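Local coordinates for coclaurine N-methyltransferase (Coptis japonica, PDB 6GKV), which transfers a methyl group from S-adenosyl-L-methionine to the ring nitrogen of coclaurine and probably related tetrahydroisoquinolines in plant alkaloid biosynthesis, at residues K91-Y96 with L195-F200; G87-G92 with A110-Y115; L225-H230 with M343-L348. All blocks are in the same frame, centred on the assembly; numbering follows the deposited sequence.

Overall arrangement
Three buried contacts show how the chemistry of a methyltransferase core changes with distance from its cofactor. Contact 1 is the most central and holds both ligands: a loop meets the end of strand 191-197 around S-adenosyl-L-homocysteine and the methylated amine. Contact 2 begins in the same loop, sharing Lys91 and Gly92, meets the cofactor through Gly92, and packs the loop on helix 104-118 mainly through one long side chain. Contact 3 joins two antiparallel strands and rests mainly on backbone hydrogen bonds, with histidines on both faces. Contacts 1 and 3 both reach one sheet, in which 191-197 and 221-230 are neighbours. Contact 2 reaches contact 3 through Tyr115, whose hydroxyl meets Glu226.

Contact 1 of 3, residues K91-Y96 with L195-F200; sequences KGSCCY and LVIELF. With SAH (S-adenosyl-L-homocysteine), chain C; F2W (6,7-dimethoxy-2-methyl-1,2,3,4-tetrahydroisoquinolin-2-ium), chain D.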
loop_
_atom_site.group_PDB
_atom_site.type_symbol
_atom_site.label_atom_id
_atom_site.label_comp_id
_atom_site.label_asym_id
_atom_site.label_seq_id
_atom_site.Cartn_x
_atom_site.Cartn_y
_atom_site.Cartn_z
ATOM N N LYS A 91 -10.055 10.972 25.970
ATOM C CA LYS A 91 -9.704 10.332 24.721
ATOM C C LYS A 91 -8.577 9.353 24.983
ATOM O O LYS A 91 -7.477 9.758 25.355
ATOM C CB LYS A 91 -9.302 11.374 23.682
ATOM C CG LYS A 91 -9.110 10.816 22.268
ATOM C CD LYS A 91 -8.831 11.945 21.278
ATOM C CE LYS A 91 -9.214 11.531 19.872
ATOM N NZ LYS A 91 -8.349 10.435 19.379
ATOM N N GLY A 92 -8.854 8.066 24.799
ATOM C CA GLY A 92 -7.888 7.020 25.103
ATOM C C GLY A 92 -7.220 6.532 23.836
ATOM O O GLY A 92 -6.974 5.333 23.661
ATOM N N SER A 93 -6.930 7.487 22.954
ATOM C CA SER A 93 -6.343 7.234 21.649
ATOM C C SER A 93 -5.573 8.491 21.179
ATOM O O SER A 93 -5.629 9.547 21.824
ATOM C CB SER A 93 -7.440 6.864 20.646
ATOM O OG SER A 93 -8.509 7.811 20.691
ATOM N N CYS A 94 -4.876 8.389 20.051
ATOM C CA CYS A 94 -3.940 9.437 19.629
ATOM C C CYS A 94 -4.517 10.863 19.581
ATOM O O CYS A 94 -5.586 11.096 19.030
ATOM C CB CYS A 94 -3.372 9.079 18.257
ATOM S SG CYS A 94 -2.013 10.122 17.770
ATOM N N CYS A 95 -3.816 11.814 20.182
ATOM C CA CYS A 95 -4.216 13.211 20.083
ATOM C C CYS A 95 -3.303 13.960 19.106
ATOM O O CYS A 95 -2.282 13.433 18.666
ATOM C CB CYS A 95 -4.196 13.877 21.441
ATOM S SG CYS A 95 -5.284 13.052 22.572
ATOM N N TYR A 96 -3.690 15.178 18.752
ATOM C CA TYR A 96 -2.996 15.898 17.702
ATOM C C TYR A 96 -2.345 17.171 18.222
ATOM O O TYR A 96 -3.025 18.120 18.617
ATOM C CB TYR A 96 -3.961 16.217 16.563
ATOM C CG TYR A 96 -3.261 16.586 15.290
ATOM C CD1 TYR A 96 -3.004 17.917 14.978
ATOM C CD2 TYR A 96 -2.839 15.609 14.405
ATOM C CE1 TYR A 96 -2.355 18.265 13.820
ATOM C CE2 TYR A 96 -2.190 15.947 13.233
ATOM C CZ TYR A 96 -1.947 17.273 12.944
ATOM O OH TYR A 96 -1.302 17.603 11.773
ATOM N N LEU A 195 -17.568 5.574 12.354
ATOM C CA LEU A 195 -16.257 5.985 12.801
ATOM C C LEU A 195 -15.649 4.883 13.638
ATOM O O LEU A 195 -16.275 4.396 14.569
ATOM C CB LEU A 195 -16.364 7.271 13.605
ATOM C CG LEU A 195 -17.068 8.394 12.847
ATOM C CD1 LEU A 195 -17.397 9.520 13.795
ATOM C CD2 LEU A 195 -16.162 8.885 11.749
ATOM N N VAL A 196 -14.431 4.487 13.298
ATOM C CA VAL A 196 -13.735 3.437 14.019
ATOM C C VAL A 196 -12.350 3.903 14.452
ATOM O O VAL A 196 -11.414 3.896 13.649
ATOM C CB VAL A 196 -13.587 2.162 13.164
ATOM C CG1 VAL A 196 -13.004 1.022 14.019
ATOM C CG2 VAL A 196 -14.935 1.734 12.599
ATOM N N ILE A 197 -12.209 4.291 15.716
ATOM C CA ILE A 197 -10.940 4.819 16.202
ATOM C C ILE A 197 -10.165 3.807 17.051
ATOM O O ILE A 197 -10.439 3.625 18.231
ATOM C CB ILE A 197 -11.142 6.112 17.015
ATOM C CG1 ILE A 197 -12.052 7.055 16.244
ATOM C CG2 ILE A 197 -9.779 6.795 17.331
ATOM C CD1 ILE A 197 -11.567 7.359 14.838
ATOM N N GLU A 198 -9.201 3.153 16.413
ATOM C CA GLU A 198 -8.246 2.266 17.075
ATOM C C GLU A 198 -8.963 1.092 17.717
ATOM O O GLU A 198 -8.883 0.890 18.912
ATOM C CB GLU A 198 -7.398 3.043 18.095
ATOM C CG GLU A 198 -6.470 4.056 17.424
ATOM C CD GLU A 198 -5.509 4.743 18.374
ATOM O OE1 GLU A 198 -5.250 4.210 19.478
ATOM O OE2 GLU A 198 -5.023 5.837 18.018
ATOM N N LEU A 199 -9.656 0.314 16.888
ATOM C CA LEU A 199 -10.391 -0.855 17.348
ATOM C C LEU A 199 -9.822 -2.114 16.714
ATOM O O LEU A 199 -9.685 -3.147 17.372
ATOM C CB LEU A 199 -11.868 -0.727 17.004
ATOM C CG LEU A 199 -12.708 -1.990 17.219
ATOM C CD1 LEU A 199 -12.926 -2.244 18.709
ATOM C CD2 LEU A 199 -14.031 -1.902 16.467
ATOM N N PHE A 200 -9.466 -2.001 15.438
ATOM C CA PHE A 200 -9.012 -3.127 14.615
ATOM C C PHE A 200 -7.768 -3.801 15.129
ATOM O O PHE A 200 -7.568 -4.995 14.884
ATOM C CB PHE A 200 -8.755 -2.659 13.167
ATOM C CG PHE A 200 -9.998 -2.524 12.340
ATOM C CD1 PHE A 200 -11.220 -2.223 12.931
ATOM C CD2 PHE A 200 -9.959 -2.753 10.972
ATOM C CE1 PHE A 200 -12.391 -2.122 12.162
ATOM C CE2 PHE A 200 -11.132 -2.661 10.192
ATOM C CZ PHE A 200 -12.343 -2.344 10.788
HETATM N N SAH C . -12.266 4.642 20.445
HETATM C CA SAH C . -11.992 5.077 21.807
HETATM C CB SAH C . -11.174 4.036 22.557
HETATM C CG SAH C . -10.175 3.242 21.719
HETATM S SD SAH C . -9.446 1.888 22.682
HETATM C C SAH C . -11.259 6.409 21.837
HETATM O O SAH C . -10.725 6.804 20.800
HETATM O OXT SAH C . -11.183 7.092 22.874
HETATM C "C5'" SAH C . -10.437 0.610 21.858
HETATM C "C4'" SAH C . -11.939 0.677 22.155
HETATM O "O4'" SAH C . -12.620 -0.387 21.507
HETATM C "C3'" SAH C . -12.253 0.552 23.640
HETATM O "O3'" SAH C . -13.345 1.383 23.942
HETATM C "C2'" SAH C . -12.714 -0.872 23.830
HETATM O "O2'" SAH C . -13.667 -0.906 24.863
HETATM C "C1'" SAH C . -13.309 -1.189 22.459
HETATM N N9 SAH C . -13.240 -2.625 22.105
HETATM C C8 SAH C . -12.142 -3.459 22.115
HETATM N N7 SAH C . -12.539 -4.696 21.718
HETATM C C5 SAH C . -13.876 -4.663 21.455
HETATM C C6 SAH C . -14.793 -5.632 21.031
HETATM N N6 SAH C . -14.410 -6.890 20.795
HETATM N N1 SAH C . -16.118 -5.277 20.858
HETATM C C2 SAH C . -16.530 -3.980 21.109
HETATM N N3 SAH C . -15.621 -3.029 21.526
HETATM C C4 SAH C . -14.320 -3.368 21.699
HETATM C CAM F2W D . 0.684 2.926 24.468
HETATM O OAK F2W D . 0.891 2.074 23.319
HETATM C CAB F2W D . -0.302 1.834 22.683
HETATM C CAA F2W D . -1.517 2.396 23.092
HETATM C CAF F2W D . -2.668 2.071 22.380
HETATM C CAJ F2W D . -3.907 2.605 22.686
HETATM C CAI F2W D . -5.173 1.818 22.216
HETATM N NAH F2W D . -5.022 1.723 20.755
HETATM C CAO F2W D . -6.076 0.752 20.403
HETATM C CAG F2W D . -3.783 0.943 20.691
HETATM C CAE F2W D . -2.597 1.288 21.259
HETATM C CAD F2W D . -1.394 0.704 20.871
HETATM C CAC F2W D . -0.240 1.016 21.567
HETATM O OAL F2W D . 0.999 0.510 21.276
HETATM C CAN F2W D . 1.150 -0.348 20.129
#
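Lys91 opens the loop 91-96 by bringing its ammonium nitrogen NZ to 4.4 Å from the methyl CG2 of Ile197, a loose touch across the contact. The same nitrogen donates back into its own loop, to Ser93 OG at 2.9 Å and to the carbonyl oxygen of Cys94, tying residues 91, 93 and 94 together beside the cofactor. Gly92 takes part through its backbone alone, its N donating a hydrogen bond to the carboxylate oxygen OXT of S-adenosyl-L-homocysteine at 3.2 Å. The CB of Ser93 points toward 195-200. Its OG sits between the backbone N and the carbonyl carbon (chi1 50°), a setting that presents the hydroxyl to the other cofactor carboxylate oxygen; this hydrogen bond is modelled very short, and its exact length is doubtful. OG also rests 3.7 Å from CG2 of Ile197, while the CB of Ser93 lies 3.6 Å from OE1 of Glu198. The setting is that of a Rossmann-like methyltransferase of the CFA/CMAS family, with the cofactor lying past the C-terminal end of a parallel strand: strand 191-197 stops at Ile197, whose O accepts a hydrogen bond from the amino nitrogen N of the cofactor at 3.0 Å. Directly after it, Glu198 adopts a left-handed backbone conformation and sends an extended side chain back to the loop. Cys94 meets it there, its N donating to Glu198 OE2 at 3.3 Å in an almost straight bond (172°) that arrives from 37° above the carboxylate plane. The other oxygen, OE1, accepts a hydrogen bond from the methylated nitrogen NAH of the bound N-methylheliamine at 2.8 Å, giving one carboxylate a loop amide and the amine as partners. Beyond Cys94 the loop lies against Thr287 and His283.

Contact 2 of 3, residues G87-G92 with A110-Y115; sequences GSNLKG and AMLDLY
Chiefly one long side chain, that of Lys91, joins the loop before helix 104-118 to one flank of that helix, meeting Met111, Leu112 and Tyr115. The contact is mainly apolar, with one polar bond at its far end. The extended chain of Lys91 brings CE alongside Leu112 and Met111, and the bend at its last torsion (chi4 -66°) turns NZ to the tyrosine hydroxyl. CE lies 3.7 Å from CD2 of Leu112, the two side chains passing with their tips pointing opposite ways, and 3.9 Å from CB of Met111. Beyond it, NZ comes to the edge of the Tyr115 ring, near its plane, and donates to Tyr115 OH at 2.9 Å. This adds a third acceptor to the two that NZ has in its own loop. The phenol oxygen is gripped again by Glu226, and one ring face of Tyr115 carries the carbonyl oxygen of Met111. A type I beta turn from Gly87 to Leu90 leads the chain in, and Asn89 loosely touches Leu112. Glu108, a turn earlier on the helix, accepts hydrogen bonds from the backbone N atoms of Asn89 and Lys91, while helix 136-143 packs alongside, with Ala136 against Lys91 and Leu137 against Leu112.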
loop_
_atom_site.group_PDB
_atom_site.type_symbol
_atom_site.label_atom_id
_atom_site.label_comp_id
_atom_site.label_asym_id
_atom_site.label_seq_id
_atom_site.Cartn_x
_atom_site.Cartn_y
_atom_site.Cartn_z
ATOM N N GLY A 87 -7.188 13.701 29.304
ATOM C CA GLY A 87 -7.632 15.090 29.306
ATOM C C GLY A 87 -9.139 15.209 29.472
ATOM O O GLY A 87 -9.789 14.248 29.884
ATOM N N SER A 88 -9.696 16.372 29.134
ATOM C CA SER A 88 -11.113 16.682 29.388
ATOM C C SER A 88 -12.148 15.761 28.737
ATOM O O SER A 88 -13.245 15.600 29.280
ATOM C CB SER A 88 -11.430 18.104 28.941
ATOM O OG SER A 88 -10.896 19.058 29.814
ATOM N N ASN A 89 -11.832 15.199 27.568
ATOM C CA ASN A 89 -12.779 14.347 26.844
ATOM C C ASN A 89 -12.515 12.858 27.051
ATOM O O ASN A 89 -13.258 12.013 26.544
ATOM C CB ASN A 89 -12.763 14.648 25.337
ATOM C CG ASN A 89 -12.786 16.132 25.024
ATOM O OD1 ASN A 89 -11.741 16.779 24.935
ATOM N ND2 ASN A 89 -13.983 16.675 24.854
ATOM N N LEU A 90 -11.466 12.540 27.804
ATOM C CA LEU A 90 -11.144 11.158 28.113
ATOM C C LEU A 90 -10.893 10.397 26.821
ATOM O O LEU A 90 -11.452 9.323 26.589
ATOM C CB LEU A 90 -12.268 10.506 28.912
ATOM C CG LEU A 90 -12.744 11.286 30.136
ATOM C CD1 LEU A 90 -13.870 10.545 30.820
ATOM C CD2 LEU A 90 -11.601 11.530 31.091
ATOM N N LYS A 91 -10.055 10.972 25.970
ATOM C CA LYS A 91 -9.704 10.332 24.721
ATOM C C LYS A 91 -8.577 9.353 24.983
ATOM O O LYS A 91 -7.477 9.758 25.355
ATOM C CB LYS A 91 -9.302 11.374 23.682
ATOM C CG LYS A 91 -9.110 10.816 22.268
ATOM C CD LYS A 91 -8.831 11.945 21.278
ATOM C CE LYS A 91 -9.214 11.531 19.872
ATOM N NZ LYS A 91 -8.349 10.435 19.379
ATOM N N GLY A 92 -8.854 8.066 24.799
ATOM C CA GLY A 92 -7.888 7.020 25.103
ATOM C C GLY A 92 -7.220 6.532 23.836
ATOM O O GLY A 92 -6.974 5.333 23.661
ATOM N N ALA A 110 -8.217 18.847 18.781
ATOM C CA ALA A 110 -7.695 18.926 17.419
ATOM C C ALA A 110 -7.850 17.620 16.635
ATOM O O ALA A 110 -8.197 17.659 15.444
ATOM C CB ALA A 110 -6.247 19.353 17.441
ATOM N N MET A 111 -7.589 16.475 17.269
ATOM C CA MET A 111 -7.827 15.183 16.606
ATOM C C MET A 111 -9.322 14.970 16.317
ATOM O O MET A 111 -9.681 14.477 15.252
ATOM C CB MET A 111 -7.338 13.997 17.445
ATOM C CG MET A 111 -5.982 13.427 17.159
ATOM S SD MET A 111 -5.409 13.004 15.511
ATOM C CE MET A 111 -6.776 12.240 14.861
ATOM N N LEU A 112 -10.171 15.312 17.283
ATOM C CA LEU A 112 -11.602 15.087 17.164
ATOM C C LEU A 112 -12.158 15.898 15.993
ATOM O O LEU A 112 -12.929 15.382 15.175
ATOM C CB LEU A 112 -12.309 15.440 18.480
ATOM C CG LEU A 112 -12.061 14.389 19.575
ATOM C CD1 LEU A 112 -12.687 14.757 20.922
ATOM C CD2 LEU A 112 -12.531 13.005 19.113
ATOM N N ASP A 113 -11.739 17.160 15.915
ATOM C CA ASP A 113 -12.053 18.017 14.778
ATOM C C ASP A 113 -11.581 17.405 13.466
ATOM O O ASP A 113 -12.326 17.358 12.485
ATOM C CB ASP A 113 -11.422 19.395 14.961
ATOM C CG ASP A 113 -12.261 20.302 15.838
ATOM O OD1 ASP A 113 -13.404 19.915 16.159
ATOM O OD2 ASP A 113 -11.787 21.403 16.191
ATOM N N LEU A 114 -10.342 16.921 13.459
ATOM C CA LEU A 114 -9.768 16.323 12.259
ATOM C C LEU A 114 -10.555 15.086 11.784
ATOM O O LEU A 114 -10.662 14.838 10.587
ATOM C CB LEU A 114 -8.294 15.973 12.511
ATOM C CG LEU A 114 -7.501 15.424 11.327
ATOM C CD1 LEU A 114 -7.643 16.299 10.069
ATOM C CD2 LEU A 114 -6.031 15.211 11.702
ATOM N N TYR A 115 -11.107 14.320 12.718
ATOM C CA TYR A 115 -11.949 13.176 12.378
ATOM C C TYR A 115 -13.199 13.623 11.628
ATOM O O TYR A 115 -13.609 12.995 10.655
ATOM C CB TYR A 115 -12.382 12.411 13.625
ATOM C CG TYR A 115 -11.287 11.707 14.385
ATOM C CD1 TYR A 115 -10.164 11.225 13.744
ATOM C CD2 TYR A 115 -11.410 11.484 15.768
ATOM C CE1 TYR A 115 -9.193 10.529 14.451
ATOM C CE2 TYR A 115 -10.432 10.828 16.484
ATOM C CZ TYR A 115 -9.310 10.365 15.820
ATOM O OH TYR A 115 -8.325 9.714 16.537
#

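Contact 3 of 3, residues L225-H230 with M343-L348; sequences LEHICH and MASHVL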
loop_
_atom_site.group_PDB
_atom_site.type_symbol
_atom_site.label_atom_id
_atom_site.label_comp_id
_atom_site.label_asym_id
_atom_site.label_seq_id
_atom_site.Cartn_x
_atom_site.Cartn_y
_atom_site.Cartn_z
ATOM N N LEU A 225 -11.606 5.305 9.383
ATOM C CA LEU A 225 -10.795 4.446 10.248
ATOM C C LEU A 225 -9.479 5.073 10.700
ATOM O O LEU A 225 -8.743 5.610 9.896
ATOM C CB LEU A 225 -10.481 3.140 9.529
ATOM C CG LEU A 225 -9.478 2.227 10.231
ATOM C CD1 LEU A 225 -10.100 1.720 11.491
ATOM C CD2 LEU A 225 -9.084 1.070 9.322
ATOM N N GLU A 226 -9.184 4.973 11.992
ATOM C CA GLU A 226 -7.849 5.267 12.497
ATOM C C GLU A 226 -7.247 4.014 13.141
ATOM O O GLU A 226 -7.899 3.339 13.955
ATOM C CB GLU A 226 -7.866 6.416 13.510
ATOM C CG GLU A 226 -6.460 6.793 14.026
ATOM C CD GLU A 226 -6.481 7.838 15.149
ATOM O OE1 GLU A 226 -6.622 9.040 14.854
ATOM O OE2 GLU A 226 -6.358 7.464 16.331
ATOM N N HIS A 227 -6.009 3.698 12.761
ATOM C CA HIS A 227 -5.270 2.642 13.420
ATOM C C HIS A 227 -3.830 3.053 13.542
ATOM O O HIS A 227 -3.296 3.693 12.651
ATOM C CB HIS A 227 -5.359 1.329 12.662
ATOM C CG HIS A 227 -4.813 1.395 11.273
ATOM N ND1 HIS A 227 -3.530 0.999 10.963
ATOM C CD2 HIS A 227 -5.379 1.788 10.108
ATOM C CE1 HIS A 227 -3.329 1.143 9.664
ATOM N NE2 HIS A 227 -4.435 1.619 9.120
ATOM N N ILE A 228 -3.196 2.697 14.645
ATOM C CA ILE A 228 -1.783 2.949 14.741
ATOM C C ILE A 228 -1.129 1.937 13.800
ATOM O O ILE A 228 -1.759 0.942 13.444
ATOM C CB ILE A 228 -1.285 2.834 16.198
ATOM C CG1 ILE A 228 -1.743 1.515 16.819
ATOM C CG2 ILE A 228 -1.853 3.983 17.007
ATOM C CD1 ILE A 228 -0.831 0.357 16.555
ATOM N N CYS A 229 0.109 2.186 13.378
ATOM C CA CYS A 229 0.770 1.283 12.437
ATOM C C CYS A 229 2.277 1.405 12.511
ATOM O O CYS A 229 2.799 2.294 13.203
ATOM C CB CYS A 229 0.313 1.584 11.019
ATOM S SG CYS A 229 0.878 3.203 10.492
ATOM N N HIS A 230 2.980 0.499 11.830
ATOM C CA HIS A 230 4.325 0.820 11.396
ATOM C C HIS A 230 4.269 1.145 9.905
ATOM O O HIS A 230 3.502 0.537 9.157
ATOM C CB HIS A 230 5.320 -0.306 11.650
ATOM C CG HIS A 230 6.707 0.046 11.198
ATOM N ND1 HIS A 230 7.174 -0.251 9.938
ATOM C CD2 HIS A 230 7.696 0.742 11.819
ATOM C CE1 HIS A 230 8.414 0.208 9.817
ATOM N NE2 HIS A 230 8.750 0.812 10.942
ATOM N N MET A 343 3.454 4.873 13.830
ATOM C CA MET A 343 2.650 6.062 13.614
ATOM C C MET A 343 1.169 5.740 13.463
ATOM O O MET A 343 0.733 4.610 13.713
ATOM C CB MET A 343 3.149 6.810 12.369
ATOM C CG MET A 343 3.335 5.902 11.134
ATOM S SD MET A 343 4.006 6.762 9.679
ATOM C CE MET A 343 5.764 6.704 9.987
ATOM N N ALA A 344 0.416 6.747 13.031
ATOM C CA ALA A 344 -1.024 6.640 12.862
ATOM C C ALA A 344 -1.466 6.779 11.404
ATOM O O ALA A 344 -1.003 7.649 10.662
ATOM C CB ALA A 344 -1.724 7.679 13.717
ATOM N N SER A 345 -2.380 5.900 11.012
ATOM C CA SER A 345 -2.952 5.865 9.666
ATOM C C SER A 345 -4.438 6.168 9.665
ATOM O O SER A 345 -5.207 5.579 10.445
ATOM C CB SER A 345 -2.709 4.490 9.044
ATOM O OG SER A 345 -3.374 4.344 7.800
ATOM N N HIS A 346 -4.851 7.077 8.784
ATOM C CA HIS A 346 -6.273 7.359 8.547
ATOM C C HIS A 346 -6.747 6.901 7.161
ATOM O O HIS A 346 -6.210 7.325 6.126
ATOM C CB HIS A 346 -6.564 8.852 8.701
ATOM C CG HIS A 346 -6.458 9.349 10.114
ATOM N ND1 HIS A 346 -6.544 10.682 10.444
ATOM C CD2 HIS A 346 -6.280 8.683 11.276
ATOM C CE1 HIS A 346 -6.417 10.823 11.752
ATOM N NE2 HIS A 346 -6.268 9.625 12.282
ATOM N N VAL A 347 -7.780 6.064 7.149
ATOM C CA VAL A 347 -8.364 5.594 5.907
ATOM C C VAL A 347 -9.843 5.960 5.788
ATOM O O VAL A 347 -10.638 5.706 6.706
ATOM C CB VAL A 347 -8.224 4.075 5.755
ATOM C CG1 VAL A 347 -8.553 3.677 4.329
ATOM C CG2 VAL A 347 -6.808 3.622 6.123
ATOM N N LEU A 348 -10.214 6.548 4.643
ATOM C CA LEU A 348 -11.618 6.839 4.375
ATOM C C LEU A 348 -12.140 5.851 3.333
ATOM O O LEU A 348 -11.555 5.702 2.262
ATOM C CB LEU A 348 -11.809 8.293 3.916
ATOM C CG LEU A 348 -13.258 8.777 3.725
ATOM C CD1 LEU A 348 -14.055 8.717 5.024
ATOM C CD2 LEU A 348 -13.319 10.184 3.121
#
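His227 lays one face of its imidazole over CB of Ser345, which sits 3.7 Å from the ring centroid and 29° off the ring normal, a CH-pi contact between paired residues. With CG between the backbone N and the carbonyl carbon (chi1 60°), the ring leans across to Ser345, and ND1 donates to Ile228 O at 3.0 Å from above the carbonyl plane; CG2 of Val347 lies at the ring edge. With an alanine in place of His227, Ser345 CB is likely to lose its aromatic cover and the Ile228 carbonyl its side-chain donor. Cys229 SG and Met343 CG, 3.7 Å apart, continue this face.

Strands 221-230 and 342-350 form an antiparallel ladder in which Leu225 with Val347, His227 with Ser345 and Cys229 with Met343 are hydrogen-bonded pairs. Strand 342-350 is the reversed strand, inserted between 221-230 and 272-279, that marks the class I methyltransferase sheet (order 3-2-1-4-5-7-6).

On the other face, Glu226 and His346 run alongside one another, carboxylate and imidazole planes 2° apart. His346 NE2 donates to Glu226 OE1 at 2.7 Å, which receives it on its anti lone pair. Arg118 NH1 is hydrogen-bonded to ND1 of His346. Bonds at both ring nitrogens should fix the rotation of His346, and the buried oxygen OE1, also bonded to Tyr115, is thus gripped by two partners.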